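Local coordinates for protein molinate hydrolase (Gulosibacter molinativorax, PDB 4UB9) that hydrolyses the thiocarbamate pesticide molinate and is a zinc-binding member of the amidohydrolase family, at residues I112-L115 against A116-G120; V141-T144 against W145-L148; M196-T199 against F200-M204; H391-P394 against W395-G398. All coordinates share one frame; numbering follows the deposited sequence.

In the fold
All four contacts are local, each within one unbroken run of chain, and they follow one another in series with no nesting or crossing. Interaction 1 runs along helix 111-118 and into the loop that follows. Interaction 2 comes next, rounding the bend from strand 138-143 into helix 148-159 near the zinc. Interaction 3 starts helix 198-209 and packs back on interaction 1, where Glu-119 OE2 meets Arg-203 NE at 2.8 Å; both also touch the second subunit. Interaction 4 is the turn between helices 387-390 and 400-410. Its centre is about 18 Å from that of interaction 2, and the two do not touch.

Interaction 1 of 4, residues I112-L115 against A116-G120; sequences IEYL and ARFEG
Tyr-114 throws its ring back with CG opposite the backbone N (chi1 176°), whereas Phe-118, one helical turn later, keeps CG beside its own N (chi1 -60°), and the two rings meet along the flank of helix 111-118. This is an i to i+4 aromatic pair on an alpha-helix, of the offset edge-to-face kind: the edge of Phe-118 is directed at the face of Tyr-114, with the planes at 74° and the centroids 5.8 Å apart. The nearest carbons are Tyr-114 CD1 and Phe-118 CE2, at 4.0 Å. Val-125 of helix 122-135 touches both rings, and Tyr-114 OH bonds to Asp-102 N, which helps fix the phenol end. The Phe-118 ring has a neighbour from its own segment too: Arg-117 CG lies 4.0 Å above one face, offset toward the rim. A serine in place of Phe-118 would probably open a gap beside the Tyr-114 face and leave that ring freer to tilt.

Ordinary helical bonds carry the backbone underneath. Ala-116 N donates to Ile-112 O at 2.9 Å, and Arg-117 N reaches Glu-113 O at the same length. The charged ends reach the second subunit: Arg-117 NH1 makes a salt bridge with Glu-119 OE1 of that subunit, and Glu-119 OE1 here takes the reciprocal one, while its OE2 pairs with Arg-203 of the same chain. Back at the aromatic pair, Tyr-114 O receives Phe-118 N at 3.2 Å, and Phe-118 CD2 lies the same 3.2 Å from that oxygen.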
# COMPACT_ATOMS: atom_id res chain seq x y z
N ILE A 112 2.70 5.97 15.71
CA ILE A 112 3.56 7.10 15.41
C ILE A 112 3.17 8.27 16.29
O ILE A 112 4.02 8.83 16.98
CB ILE A 112 3.49 7.53 13.97
CG1 ILE A 112 4.01 6.42 13.04
CG2 ILE A 112 4.38 8.76 13.75
CD1 ILE A 112 3.67 6.67 11.59
N GLU A 113 1.90 8.63 16.23
CA GLU A 113 1.41 9.83 16.92
C GLU A 113 1.59 9.72 18.41
O GLU A 113 2.08 10.65 19.06
CB GLU A 113 -0.06 10.15 16.57
CG GLU A 113 -1.07 9.07 16.93
CD GLU A 113 -2.36 9.18 16.13
OE1 GLU A 113 -3.31 9.88 16.60
OE2 GLU A 113 -2.46 8.52 15.07
N TYR A 114 1.32 8.55 18.95
CA TYR A 114 1.51 8.33 20.39
C TYR A 114 2.98 8.42 20.82
O TYR A 114 3.33 9.11 21.78
CB TYR A 114 0.95 6.96 20.69
CG TYR A 114 1.08 6.38 22.09
CD1 TYR A 114 0.19 6.76 23.13
CD2 TYR A 114 1.98 5.37 22.36
CE1 TYR A 114 0.25 6.16 24.37
CE2 TYR A 114 2.02 4.76 23.62
CZ TYR A 114 1.18 5.17 24.61
OH TYR A 114 1.24 4.55 25.83
N LEU A 115 3.86 7.72 20.12
CA LEU A 115 5.27 7.73 20.56
C LEU A 115 5.93 9.09 20.34
O LEU A 115 6.83 9.46 21.09
CB LEU A 115 6.06 6.62 19.87
CG LEU A 115 5.64 5.21 20.36
CD1 LEU A 115 6.29 4.11 19.52
CD2 LEU A 115 6.01 5.01 21.80
N ALA A 116 5.52 9.79 19.30
CA ALA A 116 6.10 11.10 19.05
C ALA A 116 5.58 12.09 20.06
O ALA A 116 6.30 12.95 20.58
CB ALA A 116 5.81 11.56 17.65
N ARG A 117 4.31 11.96 20.37
CA ARG A 117 3.71 12.94 21.26
C ARG A 117 4.33 12.87 22.63
O ARG A 117 4.46 13.87 23.29
CB ARG A 117 2.19 12.72 21.35
CG ARG A 117 1.43 13.87 22.04
CD ARG A 117 -0.05 13.51 22.20
NE ARG A 117 -0.76 13.31 20.95
CZ ARG A 117 -1.22 14.30 20.18
NH1 ARG A 117 -1.05 15.56 20.54
NH2 ARG A 117 -1.84 14.02 19.03
N PHE A 118 4.66 11.67 23.08
CA PHE A 118 5.14 11.52 24.47
C PHE A 118 6.62 11.29 24.65
O PHE A 118 7.05 11.08 25.77
CB PHE A 118 4.32 10.46 25.18
CG PHE A 118 2.87 10.81 25.20
CD1 PHE A 118 2.45 11.93 25.90
CD2 PHE A 118 1.95 10.12 24.45
CE1 PHE A 118 1.12 12.33 25.89
CE2 PHE A 118 0.61 10.51 24.42
CZ PHE A 118 0.20 11.62 25.15
N GLU A 119 7.40 11.39 23.57
CA GLU A 119 8.86 11.23 23.66
C GLU A 119 9.39 12.24 24.67
O GLU A 119 9.02 13.38 24.62
CB GLU A 119 9.59 11.43 22.32
CG GLU A 119 11.05 10.95 22.40
CD GLU A 119 11.75 10.73 21.07
OE1 GLU A 119 11.36 11.36 20.07
OE2 GLU A 119 12.70 9.92 21.02
N GLY A 120 10.25 11.79 25.59
CA GLY A 120 10.72 12.62 26.68
C GLY A 120 10.03 12.27 28.00
O GLY A 120 10.55 12.59 29.07

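Interaction 2 of 4, residues V141-T144 against W145-L148; sequences VFDT and WNAL
Asp-143 OD2 is gripped by two donors. Asn-146 ND2 gives it the short side-chain bond, 2.7 Å with an N-H...O angle of 166°, and Leu-100 N from a neighbouring loop supplies the other. The amide sends its hydrogen almost within its own plane, yet it arrives 36° above the plane of the carboxylate, and the two side chains run at about a right angle to each other. Asp-143 holds CG opposite its backbone N (chi1 -178°), which swings the carboxylate forward over the bend that the chain makes after the strand.

The second oxygen is used locally. Asp-143 OD1 accepts from Trp-145 N at 3.0 Å, met nearly along the C-O bond direction, and this closes an Asx turn. The same oxygen also lies 3.1 Å from Trp-145 O, a close pair of acceptors. Asn-146 in turn uses both ends of its amide: its OD1 takes Ala-147 N at 2.6 Å on an in-plane lone pair, so the group is fixed against a flip and steers the chain into the N-cap of helix 148-159.

Trp-145 turns the other way, stacking on Phe-208. Thr-144, between the gripped residues, has its side chain about 7 Å from the bound zinc. A loop leaving the C-terminal end of a parallel strand beside the metal is consistent with the TIM-barrel amidohydrolase fold, whose metal site lies at that end of the strands.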
# COMPACT_ATOMS: atom_id res chain seq x y z
N VAL A 141 0.70 -5.04 38.83
CA VAL A 141 0.66 -5.35 37.42
C VAL A 141 1.94 -6.02 36.94
O VAL A 141 3.05 -5.65 37.33
CB VAL A 141 0.38 -4.12 36.52
CG1 VAL A 141 -1.02 -3.59 36.76
CG2 VAL A 141 1.41 -3.04 36.71
N PHE A 142 1.76 -6.96 36.04
CA PHE A 142 2.86 -7.66 35.37
C PHE A 142 2.88 -7.25 33.94
O PHE A 142 1.99 -7.61 33.15
CB PHE A 142 2.69 -9.15 35.52
CG PHE A 142 2.90 -9.61 36.91
CD1 PHE A 142 4.16 -9.89 37.39
CD2 PHE A 142 1.83 -9.72 37.78
CE1 PHE A 142 4.36 -10.32 38.71
CE2 PHE A 142 2.02 -10.13 39.08
CZ PHE A 142 3.29 -10.43 39.55
N ASP A 143 3.89 -6.45 33.62
CA ASP A 143 4.08 -5.91 32.28
C ASP A 143 5.01 -6.80 31.45
O ASP A 143 6.18 -6.98 31.74
CB ASP A 143 4.61 -4.49 32.33
CG ASP A 143 4.79 -3.87 30.93
OD1 ASP A 143 5.38 -4.53 30.03
OD2 ASP A 143 4.37 -2.70 30.74
N THR A 144 4.46 -7.28 30.37
CA THR A 144 4.98 -8.41 29.60
C THR A 144 5.69 -7.97 28.30
O THR A 144 6.32 -8.76 27.60
CB THR A 144 3.74 -9.28 29.37
OG1 THR A 144 3.70 -10.32 30.36
CG2 THR A 144 3.64 -9.79 28.08
N TRP A 145 5.58 -6.69 28.00
CA TRP A 145 6.22 -6.08 26.85
C TRP A 145 6.17 -4.56 26.95
O TRP A 145 5.11 -3.94 27.00
CB TRP A 145 5.60 -6.48 25.50
CG TRP A 145 6.34 -5.84 24.30
CD1 TRP A 145 7.50 -6.26 23.75
CD2 TRP A 145 5.96 -4.68 23.58
NE1 TRP A 145 7.87 -5.45 22.73
CE2 TRP A 145 6.93 -4.48 22.58
CE3 TRP A 145 4.89 -3.81 23.66
CZ2 TRP A 145 6.86 -3.44 21.68
CZ3 TRP A 145 4.82 -2.77 22.78
CH2 TRP A 145 5.81 -2.59 21.80
N ASN A 146 7.35 -3.99 26.96
CA ASN A 146 7.51 -2.58 27.14
C ASN A 146 8.94 -2.23 26.80
O ASN A 146 9.75 -3.12 26.56
CB ASN A 146 7.21 -2.21 28.59
CG ASN A 146 6.71 -0.78 28.74
OD1 ASN A 146 7.20 0.14 28.09
ND2 ASN A 146 5.73 -0.60 29.61
N ALA A 147 9.24 -0.94 26.81
CA ALA A 147 10.62 -0.46 26.66
C ALA A 147 11.35 -0.48 27.99
O ALA A 147 10.91 0.14 28.97
CB ALA A 147 10.64 0.92 26.09
N LEU A 148 12.49 -1.16 28.01
CA LEU A 148 13.21 -1.41 29.22
C LEU A 148 13.53 -0.17 30.02
O LEU A 148 13.29 -0.12 31.22
CB LEU A 148 14.49 -2.20 28.93
CG LEU A 148 15.26 -2.67 30.18
CD1 LEU A 148 14.45 -3.59 31.08
CD2 LEU A 148 16.51 -3.39 29.74

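Interaction 3 of 4, residues M196-T199 against F200-M204; sequences MSRT and FADRM
Ser-197 OG, placed between its backbone N and carbonyl carbon (chi1 63°), accepts from Phe-200 N at 3.1 Å and so caps the N-H of Phe-200 in the first turn of helix 198-209. The hydroxyl has a second partner across the subunit interface, Glu-113 OE1 of the second subunit. Behind the cap the backbone settles into helical bonding: Ala-201 N to Ser-197 O, Asp-202 N to Arg-198 O at 2.8 Å, and Arg-203 N to Thr-199 O.

The apolar contacts come from Met-196, the residue just before the cap. Its chain bends at the last torsion (chi3 -63°) and lays CE 3.5 Å from Phe-200 CD2 and 3.7 Å from Ala-201 CB, with SD close to that same methyl. A nonpolar residue preceding the N-cap and touching one in the first turn, as Met-196 does Ala-201, is the hydrophobic staple. Phe-200 crosses the methionine at about a right angle, and over one of its faces Met-204 CG stands 3.6 Å from the plane.

Charges line the more open side. Arg-198 NH1 and Asp-202 OD2 form a long salt bridge of 3.9 Å; the oxygen lies in the guanidinium plane, at its edge, and the two planes are 38° apart. Asp-202 OD1 has Arg-193 as another mate. Arg-203 passes the methyl of Thr-199, with CG2 4.0 Å from NH1, on its way to Glu-119 in its own chain and Asp-380 of the second subunit.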
# COMPACT_ATOMS: atom_id res chain seq x y z
N MET A 196 6.92 7.71 8.04
CA MET A 196 7.63 8.31 9.16
C MET A 196 9.14 8.31 8.84
O MET A 196 9.57 7.62 7.93
CB MET A 196 7.39 7.53 10.44
CG MET A 196 8.04 6.16 10.44
SD MET A 196 7.46 5.06 11.75
CE MET A 196 8.01 5.98 13.18
N SER A 197 9.91 9.10 9.58
CA SER A 197 11.32 9.13 9.37
C SER A 197 11.92 7.78 9.78
O SER A 197 11.50 7.18 10.78
CB SER A 197 12.01 10.27 10.15
OG SER A 197 11.86 10.11 11.54
N ARG A 198 12.92 7.35 9.04
CA ARG A 198 13.69 6.17 9.40
C ARG A 198 14.40 6.40 10.73
O ARG A 198 14.44 5.51 11.59
CB ARG A 198 14.66 5.83 8.30
CG ARG A 198 15.52 4.60 8.53
CD ARG A 198 16.47 4.42 7.34
NE ARG A 198 17.23 5.61 6.93
CZ ARG A 198 18.13 6.30 7.66
NH1 ARG A 198 18.41 5.99 8.93
NH2 ARG A 198 18.73 7.35 7.11
N THR A 199 14.90 7.60 10.93
CA THR A 199 15.65 7.91 12.16
C THR A 199 14.77 7.70 13.40
O THR A 199 15.18 7.06 14.37
CB THR A 199 16.14 9.36 12.15
OG1 THR A 199 16.97 9.56 11.01
CG2 THR A 199 16.92 9.65 13.41
N PHE A 200 13.54 8.22 13.35
CA PHE A 200 12.61 8.09 14.50
C PHE A 200 12.18 6.63 14.67
O PHE A 200 12.18 6.11 15.76
CB PHE A 200 11.39 8.98 14.32
CG PHE A 200 10.41 8.92 15.48
CD1 PHE A 200 10.83 9.14 16.77
CD2 PHE A 200 9.10 8.64 15.26
CE1 PHE A 200 9.95 9.06 17.84
CE2 PHE A 200 8.20 8.58 16.31
CZ PHE A 200 8.62 8.80 17.59
N ALA A 201 11.85 5.98 13.57
CA ALA A 201 11.46 4.57 13.62
C ALA A 201 12.56 3.69 14.22
O ALA A 201 12.31 2.84 15.05
CB ALA A 201 11.09 4.06 12.25
N ASP A 202 13.81 3.97 13.84
CA ASP A 202 14.95 3.19 14.38
C ASP A 202 15.15 3.45 15.85
O ASP A 202 15.48 2.57 16.63
CB ASP A 202 16.26 3.49 13.61
CG ASP A 202 16.28 2.90 12.23
OD1 ASP A 202 15.43 2.06 11.88
OD2 ASP A 202 17.14 3.30 11.42
N ARG A 203 15.01 4.69 16.23
CA ARG A 203 15.22 5.05 17.65
C ARG A 203 14.17 4.37 18.54
O ARG A 203 14.46 3.90 19.63
CB ARG A 203 15.21 6.58 17.82
CG ARG A 203 15.42 7.04 19.27
CD ARG A 203 15.75 8.49 19.36
NE ARG A 203 14.60 9.36 19.10
CZ ARG A 203 14.44 10.16 18.04
NH1 ARG A 203 15.29 10.16 17.02
NH2 ARG A 203 13.37 10.96 17.97
N MET A 204 12.95 4.29 18.03
CA MET A 204 11.87 3.64 18.78
C MET A 204 12.04 2.14 18.81
O MET A 204 11.90 1.51 19.87
CB MET A 204 10.50 3.96 18.17
CG MET A 204 10.08 5.42 18.28
SD MET A 204 9.89 6.02 19.97
CE MET A 204 11.47 6.78 20.29

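Interaction 4 of 4, residues H391-P394 against W395-G398; sequences HERP and WTLG
Arg-393 and Thr-396 are the ends of a type I beta turn, with Pro-394 and Trp-395 at its corners, and the tight part of the contact centres on the arginine, which folds back over the turn, and on the buried indole. The arginine chain bends at chi3 (94°), which brings NE onto Thr-396 OG1 at 2.9 Å; the hydroxyl lies only slightly off the guanidinium plane. Trp-395 CB rests over one face of the guanidinium, 3.8 Å above it, while NH1 faces the edge of the indole, 3.8 Å from CE3. The guanidinium and indole planes stand 71° apart, steep to each other. Pro-394 lies alongside the indole and makes a CH-pi contact: CG is 3.8 Å from the centroid of the six-membered ring, just 12° off its normal. Met-339 and Phe-346 also touch the indole, whose side chain comes within about 8 Å of that of His-302, a zinc ligand. A leucine in place of Arg-393 would be likely to leave Thr-396 OG1 without its NE donor and take away the flat group beneath Trp-395 CB.

The solvent side, by contrast, is confined to Pro-394 and Thr-396, both partly exposed. Not every near approach counts as a bond: Arg-393 NH2 lies 3.4 Å from Trp-395 O, but the angle is too poor for a hydrogen bond.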
# COMPACT_ATOMS: atom_id res chain seq x y z
N HIS A 391 -17.53 -1.27 23.69
CA HIS A 391 -18.32 -2.02 24.67
C HIS A 391 -17.65 -3.36 24.99
O HIS A 391 -17.58 -4.26 24.14
CB HIS A 391 -19.75 -2.25 24.16
CG HIS A 391 -20.61 -3.01 25.11
ND1 HIS A 391 -20.98 -2.52 26.34
CD2 HIS A 391 -21.20 -4.23 25.00
CE1 HIS A 391 -21.71 -3.41 26.97
NE2 HIS A 391 -21.88 -4.45 26.17
N GLU A 392 -17.18 -3.47 26.21
CA GLU A 392 -16.49 -4.68 26.69
C GLU A 392 -15.25 -4.96 25.84
O GLU A 392 -14.91 -6.10 25.53
CB GLU A 392 -17.45 -5.88 26.73
CG GLU A 392 -18.49 -5.75 27.85
CD GLU A 392 -19.63 -6.76 27.81
OE1 GLU A 392 -19.64 -7.71 26.95
OE2 GLU A 392 -20.58 -6.54 28.61
N ARG A 393 -14.55 -3.88 25.53
CA ARG A 393 -13.29 -3.97 24.82
C ARG A 393 -12.29 -4.65 25.75
O ARG A 393 -12.11 -4.23 26.88
CB ARG A 393 -12.77 -2.59 24.45
CG ARG A 393 -11.63 -2.67 23.46
CD ARG A 393 -11.25 -1.37 22.78
NE ARG A 393 -10.18 -0.74 23.53
CZ ARG A 393 -8.93 -0.66 23.14
NH1 ARG A 393 -8.54 -1.10 21.96
NH2 ARG A 393 -8.07 -0.11 23.97
N PRO A 394 -11.59 -5.67 25.26
CA PRO A 394 -10.71 -6.40 26.18
C PRO A 394 -9.42 -5.69 26.55
O PRO A 394 -8.80 -6.06 27.55
CB PRO A 394 -10.44 -7.72 25.43
CG PRO A 394 -10.76 -7.45 24.01
CD PRO A 394 -11.76 -6.35 23.98
N TRP A 395 -9.07 -4.67 25.78
CA TRP A 395 -7.73 -4.01 25.86
C TRP A 395 -7.71 -2.61 26.51
O TRP A 395 -6.70 -1.92 26.51
CB TRP A 395 -7.16 -3.91 24.48
CG TRP A 395 -7.12 -5.25 23.80
CD1 TRP A 395 -6.47 -6.34 24.23
CD2 TRP A 395 -7.76 -5.61 22.60
NE1 TRP A 395 -6.64 -7.38 23.36
CE2 TRP A 395 -7.46 -6.96 22.35
CE3 TRP A 395 -8.60 -4.94 21.70
CZ2 TRP A 395 -7.92 -7.66 21.22
CZ3 TRP A 395 -9.09 -5.65 20.58
CH2 TRP A 395 -8.73 -6.98 20.34
N THR A 396 -8.81 -2.28 27.18
CA THR A 396 -8.96 -1.00 27.85
C THR A 396 -8.53 -1.10 29.32
O THR A 396 -9.25 -1.58 30.16
CB THR A 396 -10.40 -0.50 27.75
OG1 THR A 396 -10.81 -0.46 26.37
CG2 THR A 396 -10.53 0.88 28.35
N LEU A 397 -7.30 -0.70 29.57
CA LEU A 397 -6.71 -0.82 30.88
C LEU A 397 -7.59 -0.12 31.94
O LEU A 397 -8.03 0.98 31.72
CB LEU A 397 -5.32 -0.19 30.91
CG LEU A 397 -4.52 -0.41 32.19
CD1 LEU A 397 -4.22 -1.88 32.42
CD2 LEU A 397 -3.23 0.39 32.12
N GLY A 398 -7.75 -0.77 33.08
CA GLY A 398 -8.51 -0.20 34.21
C GLY A 398 -9.85 -0.87 34.38
O GLY A 398 -10.43 -0.81 35.43